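Beta-N-acetylhexosaminidase (Thermotoga neapolitana, PDB 5BZA) probably hydrolyses terminal non-reducing N-acetyl-D-hexosamine residues in N-acetyl-beta-D-hexosaminides, as a member of glycosyl hydrolase family 3. Local coordinates at residues F45-F48 against M49-L52. Residues are numbered along the deposited sequence; the frame is centred on the assembly and turned at random.
Sequences FLDF and MNFL
Phe48 and Leu52 meet one turn apart on helix 42-54. Leu52 CD1 lies over one face of the Phe48 ring, offset toward the rim and 4.3 Å from the ring centroid, a CH-pi contact. The other methyl, Leu52 CD2, touches Phe48 CE1 at 3.7 Å. Phe48 has CG anti to its own N (chi1 -163°), which turns the ring along the helix toward Leu52. Phe51 CD2 comes to the edge of the same ring, 4.4 Å from Phe48 CD1.

Met49 makes a similar contact one turn after Phe45. The two side chains run side by side. Met49 CG sits over the Phe45 ring face, 3.7 Å from CE1 of Phe45. The bend at chi2 (-56°) keeps the sulfur beside the ring, and Met49 SD approaches the Phe45 ring obliquely in a Met-aromatic contact. Backbone i to i+4 bonds fix this spacing: Met49 N to Phe45 O is 2.9 Å, and Leu52 N to Phe48 O is 2.8 Å.

The helix belongs to the TIM-barrel domain of family 3. It comes after barrel strand 31-34 and the short helix 36-39. On that strand Phe48 and Leu52 touch Val32, and Phe45 and Met49 touch Ile34. Phe48 also stacks on Phe16 and meets Phe13 edge-to-face. An alanine here would probably open a gap beside Val32, remove the face under Leu52 CD1 and cost Phe16 its stack.

Another side of the helix is polar. Asp47 hydrogen-bonds Tyr456 and forms a salt bridge with Lys457, joining the barrel to C-terminal helix 452-463. Asn50 ND2 makes a weak hydrogen bond to Glu327, a cadmium ligand with Arg54.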
loop_
_atom_site.group_PDB
_atom_site.type_symbol
_atom_site.label_atom_id
_atom_site.label_comp_id
_atom_site.label_asym_id
_atom_site.label_seq_id
_atom_site.Cartn_x
_atom_site.Cartn_y
_atom_site.Cartn_z
ATOM N N PHE B 45 10.401 3.906 7.647
ATOM C CA PHE B 45 9.065 3.827 8.225
ATOM C C PHE B 45 8.917 2.610 9.169
ATOM O O PHE B 45 8.567 2.756 10.354
ATOM C CB PHE B 45 8.033 3.816 7.073
ATOM C CG PHE B 45 6.638 3.475 7.512
ATOM C CD1 PHE B 45 5.960 4.282 8.420
ATOM C CD2 PHE B 45 6.019 2.302 7.057
ATOM C CE1 PHE B 45 4.659 3.941 8.861
ATOM C CE2 PHE B 45 4.724 1.950 7.478
ATOM C CZ PHE B 45 4.051 2.776 8.393
ATOM N N LEU B 46 9.285 1.419 8.685
ATOM C CA LEU B 46 9.173 0.200 9.483
ATOM C C LEU B 46 10.052 0.227 10.732
ATOM O O LEU B 46 9.597 -0.177 11.835
ATOM C CB LEU B 46 9.533 -1.033 8.628
ATOM C CG LEU B 46 8.608 -1.294 7.454
ATOM C CD1 LEU B 46 9.099 -2.485 6.606
ATOM C CD2 LEU B 46 7.190 -1.537 7.961
ATOM N N ASP B 47 11.296 0.706 10.588
ATOM C CA ASP B 47 12.162 0.785 11.743
ATOM C C ASP B 47 11.605 1.791 12.776
ATOM O O ASP B 47 11.680 1.550 13.996
ATOM C CB ASP B 47 13.594 1.164 11.339
ATOM C CG ASP B 47 14.604 0.971 12.496
ATOM O OD1 ASP B 47 14.410 0.044 13.329
ATOM O OD2 ASP B 47 15.590 1.739 12.590
ATOM N N PHE B 48 11.060 2.919 12.304
ATOM C CA PHE B 48 10.388 3.913 13.189
ATOM C C PHE B 48 9.198 3.262 13.929
ATOM O O PHE B 48 9.102 3.356 15.150
ATOM C CB PHE B 48 9.927 5.127 12.355
ATOM C CG PHE B 48 9.589 6.381 13.156
ATOM C CD1 PHE B 48 9.817 6.461 14.521
ATOM C CD2 PHE B 48 9.088 7.507 12.492
ATOM C CE1 PHE B 48 9.545 7.638 15.223
ATOM C CE2 PHE B 48 8.812 8.679 13.169
ATOM C CZ PHE B 48 9.033 8.749 14.543
ATOM N N MET B 49 8.301 2.585 13.204
ATOM C CA MET B 49 7.180 1.902 13.865
ATOM C C MET B 49 7.671 0.904 14.946
ATOM O O MET B 49 7.093 0.812 16.041
ATOM C CB MET B 49 6.310 1.163 12.848
ATOM C CG MET B 49 5.564 2.080 11.947
ATOM S SD MET B 49 4.474 3.318 12.747
ATOM C CE MET B 49 3.307 2.280 13.603
ATOM N N ASN B 50 8.748 0.181 14.641
ATOM C CA ASN B 50 9.338 -0.733 15.617
ATOM C C ASN B 50 9.873 0.032 16.862
ATOM O O ASN B 50 9.654 -0.361 18.008
ATOM C CB ASN B 50 10.463 -1.558 14.949
ATOM C CG ASN B 50 10.917 -2.708 15.793
ATOM O OD1 ASN B 50 10.098 -3.435 16.357
ATOM N ND2 ASN B 50 12.221 -2.923 15.854
ATOM N N PHE B 51 10.615 1.108 16.625
ATOM C CA PHE B 51 11.014 1.993 17.706
ATOM C C PHE B 51 9.798 2.481 18.543
ATOM O O PHE B 51 9.850 2.487 19.793
ATOM C CB PHE B 51 11.807 3.175 17.154
ATOM C CG PHE B 51 12.202 4.164 18.196
ATOM C CD1 PHE B 51 13.319 3.952 18.980
ATOM C CD2 PHE B 51 11.425 5.304 18.413
ATOM C CE1 PHE B 51 13.670 4.861 19.959
ATOM C CE2 PHE B 51 11.767 6.230 19.391
ATOM C CZ PHE B 51 12.890 6.012 20.167
ATOM N N LEU B 52 8.715 2.890 17.886
ATOM C CA LEU B 52 7.579 3.448 18.631
ATOM C C LEU B 52 6.940 2.389 19.512
ATOM O O LEU B 52 6.557 2.684 20.648
ATOM C CB LEU B 52 6.536 4.051 17.679
ATOM C CG LEU B 52 7.022 5.299 16.921
ATOM C CD1 LEU B 52 6.017 5.736 15.828
ATOM C CD2 LEU B 52 7.295 6.401 17.901
#